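Local coordinates for aminotransferase (Streptomyces pactum, PDB 4ZM4), which is probably a pyridoxal-phosphate-dependent aminotransferase of class III, at residues Thr145-Arg159 / Met182-Trp195. The protein carries 1 engineered substitution. Sequence-based numbering, arbitrary orientation.
Sequences TFEGHYHGWSETVLR and MIPEALAHTVQLGW. With P3B ((3E,4R,5R)-4,5-dihydroxy-3-{[(Z)-{3-hydroxy-2-methyl-5-[(phosphonooxy)methyl]pyridin-4(1H)-ylidene}methyl]imino}cyclohex-1-ene-1-carboxylic acid), chain H.
Trp195 presents one face to the edge of His149, whose NE2 lies 3.2 Å from Trp195 CD2 in a T-shaped pair, planes at 67°. The tryptophan sets its own edge against a face of Phe146, CE3 lying 4.1 Å from Phe146 CG, with Gly194 O at the phenyl edge. CG anti to the backbone N (chi1 -176°) lets the indole reach both rings; NE1 bonds to Ile227 O, and His149 ND1 to Glu218 N. The guanidinium of Arg159 has Thr145 CB over one face and Gln192 OE1 at its edge: NE donates to that oxygen at 3.2 Å, from above the amide plane. Gln192 OE1 also takes a water bound to Gly148 N, while NE2 bonds to Pro172 O, which fixes the amide's rotation. Val191 O is gripped from opposite faces by Thr145 N and Thr145 OG1, both at 2.8 Å; Leu193 N to Thr145 O and Glu147 N to Leu193 O extend the parallel ladder. Thr190 OG1 donates to Thr156 O. Glu155 spends OE1 on Ile183 N at 2.9 Å and OE2 on a salt bridge to Arg132 of the second subunit. Both ends of the loop after strand 142-146, which brings Tyr150, His151 and Gly152 to P3B, are thus tied to 182-195. Strand 190-193 edges the mixed seven-stranded sheet of the large, pyridoxal-phosphate-binding domain of this fold-type I enzyme; Phe146 and Leu193 pack on helix 198-208, Thr145 on strand 212-217.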
loop_
_atom_site.group_PDB
_atom_site.type_symbol
_atom_site.label_atom_id
_atom_site.label_comp_id
_atom_site.label_asym_id
_atom_site.label_seq_id
_atom_site.Cartn_x
_atom_site.Cartn_y
_atom_site.Cartn_z
ATOM N N THR B 145 -17.114 -14.381 -3.138
ATOM C CA THR B 145 -17.281 -12.962 -3.418
ATOM C C THR B 145 -18.649 -12.711 -4.057
ATOM O O THR B 145 -19.345 -13.654 -4.445
ATOM C CB THR B 145 -16.212 -12.468 -4.397
ATOM O OG1 THR B 145 -16.334 -13.177 -5.625
ATOM C CG2 THR B 145 -14.842 -12.680 -3.864
ATOM N N PHE B 146 -19.026 -11.449 -4.177
ATOM C CA PHE B 146 -20.242 -11.097 -4.913
ATOM C C PHE B 146 -19.902 -10.232 -6.119
ATOM O O PHE B 146 -19.016 -9.388 -6.069
ATOM C CB PHE B 146 -21.261 -10.394 -3.994
ATOM C CG PHE B 146 -21.765 -11.271 -2.879
ATOM C CD1 PHE B 146 -22.882 -12.069 -3.052
ATOM C CD2 PHE B 146 -21.128 -11.281 -1.638
ATOM C CE1 PHE B 146 -23.372 -12.842 -2.014
ATOM C CE2 PHE B 146 -21.603 -12.094 -0.598
ATOM C CZ PHE B 146 -22.740 -12.865 -0.789
ATOM N N GLU B 147 -20.688 -10.375 -7.173
ATOM C CA GLU B 147 -20.458 -9.663 -8.406
ATOM C C GLU B 147 -20.610 -8.164 -8.246
ATOM O O GLU B 147 -21.639 -7.657 -7.758
ATOM C CB GLU B 147 -21.413 -10.141 -9.495
ATOM C CG GLU B 147 -20.991 -9.617 -10.865
ATOM C CD GLU B 147 -21.883 -10.099 -11.974
ATOM O OE1 GLU B 147 -23.107 -10.165 -11.753
ATOM O OE2 GLU B 147 -21.356 -10.387 -13.060
ATOM N N GLY B 148 -19.576 -7.455 -8.700
ATOM C CA GLY B 148 -19.503 -5.988 -8.601
ATOM C C GLY B 148 -18.815 -5.509 -7.328
ATOM O O GLY B 148 -18.458 -4.355 -7.238
ATOM N N HIS B 149 -18.640 -6.403 -6.354
ATOM C CA HIS B 149 -18.010 -6.064 -5.095
ATOM C C HIS B 149 -16.496 -6.071 -5.303
ATOM O O HIS B 149 -15.945 -7.004 -5.835
ATOM C CB HIS B 149 -18.393 -7.043 -3.983
ATOM C CG HIS B 149 -19.832 -6.941 -3.566
ATOM N ND1 HIS B 149 -20.228 -6.768 -2.265
ATOM C CD2 HIS B 149 -20.974 -6.978 -4.294
ATOM C CE1 HIS B 149 -21.545 -6.694 -2.201
ATOM N NE2 HIS B 149 -22.024 -6.819 -3.420
ATOM N N TYR B 150 -15.848 -4.986 -4.916
ATOM C CA TYR B 150 -14.458 -4.838 -5.206
ATOM C C TYR B 150 -13.680 -4.905 -3.871
ATOM O O TYR B 150 -13.979 -4.147 -2.918
ATOM C CB TYR B 150 -14.233 -3.522 -5.988
ATOM C CG TYR B 150 -12.783 -3.237 -6.318
ATOM C CD1 TYR B 150 -12.092 -3.991 -7.257
ATOM C CD2 TYR B 150 -12.111 -2.166 -5.725
ATOM C CE1 TYR B 150 -10.771 -3.720 -7.565
ATOM C CE2 TYR B 150 -10.778 -1.901 -6.007
ATOM C CZ TYR B 150 -10.126 -2.675 -6.921
ATOM O OH TYR B 150 -8.815 -2.390 -7.189
ATOM N N HIS B 151 -12.648 -5.736 -3.851
ATOM C CA HIS B 151 -11.816 -5.890 -2.674
ATOM C C HIS B 151 -10.323 -5.637 -2.941
ATOM O O HIS B 151 -9.456 -6.142 -2.243
ATOM C CB HIS B 151 -12.075 -7.268 -2.111
ATOM C CG HIS B 151 -13.527 -7.519 -1.871
ATOM N ND1 HIS B 151 -14.292 -6.684 -1.084
ATOM C CD2 HIS B 151 -14.362 -8.474 -2.344
ATOM C CE1 HIS B 151 -15.538 -7.112 -1.079
ATOM N NE2 HIS B 151 -15.609 -8.198 -1.837
ATOM N N GLY B 152 -10.035 -4.783 -3.908
ATOM C CA GLY B 152 -8.670 -4.435 -4.249
ATOM C C GLY B 152 -8.184 -5.364 -5.330
ATOM O O GLY B 152 -8.953 -6.161 -5.859
ATOM N N TRP B 153 -6.894 -5.290 -5.630
ATOM C CA TRP B 153 -6.364 -5.924 -6.832
ATOM C C TRP B 153 -5.407 -7.066 -6.544
ATOM O O TRP B 153 -4.636 -7.466 -7.428
ATOM C CB TRP B 153 -5.688 -4.865 -7.711
ATOM C CG TRP B 153 -4.767 -3.902 -7.002
ATOM C CD1 TRP B 153 -5.108 -2.795 -6.313
ATOM C CD2 TRP B 153 -3.341 -3.979 -6.939
ATOM N NE1 TRP B 153 -3.985 -2.172 -5.794
ATOM C CE2 TRP B 153 -2.887 -2.876 -6.198
ATOM C CE3 TRP B 153 -2.407 -4.864 -7.474
ATOM C CZ2 TRP B 153 -1.544 -2.624 -5.989
ATOM C CZ3 TRP B 153 -1.107 -4.625 -7.268
ATOM C CH2 TRP B 153 -0.669 -3.515 -6.518
ATOM N N SER B 154 -5.450 -7.610 -5.322
ATOM C CA SER B 154 -4.578 -8.758 -4.993
ATOM C C SER B 154 -4.963 -9.955 -5.843
ATOM O O SER B 154 -6.089 -10.069 -6.336
ATOM C CB SER B 154 -4.573 -9.109 -3.498
ATOM O OG SER B 154 -5.878 -9.500 -3.053
ATOM N N GLU B 155 -4.002 -10.866 -5.974
ATOM C CA GLU B 155 -4.057 -11.958 -6.925
ATOM C C GLU B 155 -5.287 -12.896 -6.782
ATOM O O GLU B 155 -5.836 -13.292 -7.797
ATOM C CB GLU B 155 -2.746 -12.763 -6.832
ATOM C CG GLU B 155 -2.472 -13.628 -8.062
ATOM C CD GLU B 155 -1.860 -12.860 -9.224
ATOM O OE1 GLU B 155 -1.556 -13.472 -10.255
ATOM O OE2 GLU B 155 -1.650 -11.643 -9.082
ATOM N N THR B 156 -5.740 -13.191 -5.553
ATOM C CA THR B 156 -6.873 -14.125 -5.338
ATOM C C THR B 156 -8.263 -13.487 -5.391
ATOM O O THR B 156 -9.269 -14.209 -5.441
ATOM C CB THR B 156 -6.730 -14.999 -4.033
ATOM O OG1 THR B 156 -7.106 -14.264 -2.867
ATOM C CG2 THR B 156 -5.261 -15.496 -3.842
ATOM N N VAL B 157 -8.359 -12.158 -5.479
ATOM C CA VAL B 157 -9.682 -11.496 -5.564
ATOM C C VAL B 157 -9.955 -10.610 -6.783
ATOM O O VAL B 157 -11.094 -10.242 -7.016
ATOM C CB VAL B 157 -9.995 -10.641 -4.330
ATOM C CG1 VAL B 157 -9.947 -11.512 -3.097
ATOM C CG2 VAL B 157 -9.019 -9.466 -4.198
ATOM N N LEU B 158 -8.930 -10.266 -7.570
ATOM C CA LEU B 158 -9.144 -9.340 -8.703
ATOM C C LEU B 158 -9.953 -9.951 -9.853
ATOM O O LEU B 158 -9.413 -10.684 -10.681
ATOM C CB LEU B 158 -7.824 -8.804 -9.219
ATOM C CG LEU B 158 -7.912 -7.825 -10.372
ATOM C CD1 LEU B 158 -8.899 -6.690 -10.085
ATOM C CD2 LEU B 158 -6.524 -7.274 -10.686
ATOM N N ARG B 159 -11.253 -9.664 -9.844
ATOM C CA ARG B 159 -12.195 -10.057 -10.896
ATOM C C ARG B 159 -12.458 -8.877 -11.851
ATOM O O ARG B 159 -12.170 -7.724 -11.531
ATOM C CB ARG B 159 -13.556 -10.502 -10.302
ATOM C CG ARG B 159 -13.607 -11.883 -9.644
ATOM C CD ARG B 159 -13.597 -11.914 -8.102
ATOM N NE ARG B 159 -14.602 -11.056 -7.491
ATOM C CZ ARG B 159 -14.444 -9.998 -6.702
ATOM N NH1 ARG B 159 -13.276 -9.522 -6.332
ATOM N NH2 ARG B 159 -15.502 -9.373 -6.290
ATOM N N MET B 182 -1.944 -12.098 -14.619
ATOM C CA MET B 182 -2.199 -12.906 -13.413
ATOM C C MET B 182 -1.880 -14.373 -13.676
ATOM O O MET B 182 -2.077 -14.861 -14.789
ATOM C CB MET B 182 -3.679 -12.766 -12.994
ATOM C CG MET B 182 -4.011 -11.388 -12.461
ATOM S SD MET B 182 -5.766 -11.049 -12.187
ATOM C CE MET B 182 -6.170 -12.246 -10.896
ATOM N N ILE B 183 -1.396 -15.098 -12.669
ATOM C CA ILE B 183 -1.184 -16.532 -12.862
ATOM C C ILE B 183 -2.532 -17.202 -13.130
ATOM O O ILE B 183 -3.569 -16.753 -12.647
ATOM C CB ILE B 183 -0.455 -17.225 -11.698
ATOM C CG1 ILE B 183 -1.222 -17.059 -10.369
ATOM C CG2 ILE B 183 0.963 -16.684 -11.611
ATOM C CD1 ILE B 183 -0.738 -17.971 -9.266
ATOM N N PRO B 184 -2.511 -18.255 -13.962
ATOM C CA PRO B 184 -3.774 -18.870 -14.395
ATOM C C PRO B 184 -4.621 -19.422 -13.233
ATOM O O PRO B 184 -5.860 -19.458 -13.364
ATOM C CB PRO B 184 -3.361 -20.002 -15.358
ATOM C CG PRO B 184 -1.893 -20.142 -15.240
ATOM C CD PRO B 184 -1.326 -18.889 -14.583
ATOM N N GLU B 185 -3.976 -19.795 -12.125
ATOM C CA GLU B 185 -4.680 -20.382 -11.005
ATOM C C GLU B 185 -5.188 -19.297 -10.030
ATOM O O GLU B 185 -5.740 -19.614 -8.979
ATOM C CB GLU B 185 -3.774 -21.358 -10.256
ATOM C CG GLU B 185 -3.167 -22.484 -11.099
ATOM C CD GLU B 185 -1.857 -22.102 -11.784
ATOM O OE1 GLU B 185 -1.446 -20.926 -11.743
ATOM O OE2 GLU B 185 -1.223 -22.972 -12.394
ATOM N N ALA B 186 -5.008 -18.017 -10.371
ATOM C CA ALA B 186 -5.178 -16.953 -9.389
ATOM C C ALA B 186 -6.517 -17.084 -8.701
ATOM O O ALA B 186 -6.604 -16.902 -7.484
ATOM C CB ALA B 186 -5.062 -15.599 -10.042
ATOM N N LEU B 187 -7.560 -17.403 -9.476
ATOM C CA LEU B 187 -8.923 -17.368 -8.973
ATOM C C LEU B 187 -9.522 -18.734 -8.781
ATOM O O LEU B 187 -10.739 -18.873 -8.696
ATOM C CB LEU B 187 -9.784 -16.515 -9.913
ATOM C CG LEU B 187 -9.409 -15.030 -10.033
ATOM C CD1 LEU B 187 -10.349 -14.349 -11.005
ATOM C CD2 LEU B 187 -9.440 -14.275 -8.726
ATOM N N ALA B 188 -8.668 -19.765 -8.791
ATOM C CA ALA B 188 -9.110 -21.159 -8.701
ATOM C C ALA B 188 -9.920 -21.425 -7.440
ATOM O O ALA B 188 -10.780 -22.289 -7.447
ATOM C CB ALA B 188 -7.910 -22.073 -8.714
ATOM N N HIS B 189 -9.626 -20.676 -6.369
ATOM C CA HIS B 189 -10.225 -20.879 -5.055
ATOM C C HIS B 189 -11.118 -19.697 -4.700
ATOM O O HIS B 189 -11.329 -19.379 -3.546
ATOM C CB HIS B 189 -9.119 -21.121 -4.013
ATOM C CG HIS B 189 -8.283 -22.332 -4.301
ATOM N ND1 HIS B 189 -8.655 -23.602 -3.918
ATOM C CD2 HIS B 189 -7.116 -22.473 -4.960
ATOM C CE1 HIS B 189 -7.774 -24.475 -4.360
ATOM N NE2 HIS B 189 -6.811 -23.811 -4.969
ATOM N N THR B 190 -11.602 -19.012 -5.716
ATOM C CA THR B 190 -12.464 -17.888 -5.537
ATOM C C THR B 190 -13.709 -18.075 -6.405
ATOM O O THR B 190 -13.615 -18.385 -7.570
ATOM C CB THR B 190 -11.785 -16.590 -5.947
ATOM O OG1 THR B 190 -10.539 -16.445 -5.258
ATOM C CG2 THR B 190 -12.687 -15.379 -5.626
ATOM N N VAL B 191 -14.869 -17.819 -5.802
ATOM C CA VAL B 191 -16.157 -18.134 -6.367
ATOM C C VAL B 191 -17.014 -16.857 -6.251
ATOM O O VAL B 191 -16.730 -15.970 -5.419
ATOM C CB VAL B 191 -16.664 -19.409 -5.628
ATOM C CG1 VAL B 191 -18.028 -19.265 -5.017
ATOM C CG2 VAL B 191 -16.571 -20.650 -6.547
ATOM N N GLN B 192 -18.073 -16.757 -7.046
ATOM C CA GLN B 192 -18.863 -15.547 -7.062
ATOM C C GLN B 192 -20.346 -15.865 -7.186
ATOM O O GLN B 192 -20.722 -16.817 -7.877
ATOM C CB GLN B 192 -18.418 -14.646 -8.206
ATOM C CG GLN B 192 -18.762 -13.197 -8.019
ATOM C CD GLN B 192 -18.235 -12.259 -9.101
ATOM O OE1 GLN B 192 -17.527 -11.321 -8.784
ATOM N NE2 GLN B 192 -18.547 -12.528 -10.366
ATOM N N LEU B 193 -21.170 -15.053 -6.504
ATOM C CA LEU B 193 -22.611 -15.028 -6.647
ATOM C C LEU B 193 -23.087 -13.602 -6.917
ATOM O O LEU B 193 -22.365 -12.656 -6.723
ATOM C CB LEU B 193 -23.284 -15.418 -5.322
ATOM C CG LEU B 193 -22.868 -16.673 -4.590
ATOM C CD1 LEU B 193 -23.555 -16.687 -3.249
ATOM C CD2 LEU B 193 -23.255 -17.892 -5.419
ATOM N N GLY B 194 -24.351 -13.462 -7.289
ATOM C CA GLY B 194 -24.997 -12.174 -7.400
ATOM C C GLY B 194 -25.349 -11.616 -6.020
ATOM O O GLY B 194 -25.768 -12.358 -5.121
ATOM N N TRP B 195 -25.200 -10.307 -5.885
ATOM C CA TRP B 195 -25.538 -9.567 -4.685
ATOM C C TRP B 195 -27.035 -9.699 -4.422
ATOM O O TRP B 195 -27.804 -9.743 -5.366
ATOM C CB TRP B 195 -25.184 -8.112 -4.920
ATOM C CG TRP B 195 -25.351 -7.129 -3.757
ATOM C CD1 TRP B 195 -25.821 -5.862 -3.846
ATOM C CD2 TRP B 195 -24.974 -7.308 -2.377
ATOM N NE1 TRP B 195 -25.769 -5.251 -2.636
ATOM C CE2 TRP B 195 -25.263 -6.112 -1.717
ATOM C CE3 TRP B 195 -24.437 -8.366 -1.654
ATOM C CZ2 TRP B 195 -25.030 -5.926 -0.380
ATOM C CZ3 TRP B 195 -24.222 -8.190 -0.304
ATOM C CH2 TRP B 195 -24.537 -6.984 0.324
HETATM O OAH P3B H . -6.188 -0.733 -2.688
HETATM P PBA P3B H . -7.072 0.471 -2.156
HETATM O OAI P3B H . -7.335 1.285 -3.386
HETATM O OAC P3B H . -6.381 1.318 -1.099
HETATM O OAQ P3B H . -8.449 -0.328 -1.644
HETATM C CAM P3B H . -9.029 -1.455 -2.378
HETATM C CAV P3B H . -10.368 -1.476 -2.075
HETATM C CAL P3B H . -10.793 -2.427 -1.157
HETATM N NAP P3B H . -12.135 -2.440 -0.798
HETATM C CAU P3B H . -13.023 -1.528 -1.320
HETATM C CAA P3B H . -14.351 -1.566 -0.986
HETATM C CAW P3B H . -12.622 -0.646 -2.222
HETATM O OAE P3B H . -13.546 0.220 -2.699
HETATM C CAX P3B H . -11.289 -0.541 -2.622
HETATM C CAJ P3B H . -10.891 0.427 -3.610
HETATM N NAO P3B H . -11.815 1.170 -4.309
HETATM C CAT P3B H . -11.460 2.009 -5.333
HETATM C CAK P3B H . -10.170 2.097 -5.927
HETATM C CAS P3B H . -9.864 2.902 -7.019
HETATM C CAR P3B H . -8.558 3.001 -7.535
HETATM O OAD P3B H . -8.260 3.796 -8.441
HETATM O OAB P3B H . -7.666 2.266 -7.187
HETATM C CAN P3B H . -10.719 3.836 -7.456
HETATM C CAY P3B H . -12.109 3.944 -6.809
HETATM O OAF P3B H . -12.962 4.177 -7.946
HETATM C CAZ P3B H . -12.566 2.716 -5.921
HETATM O OAG P3B H . -13.657 2.963 -4.960
HETATM O O HOH W 1 -19.225 -11.865 -13.480
HETATM O O HOH W 2 -17.096 -9.003 -9.775
#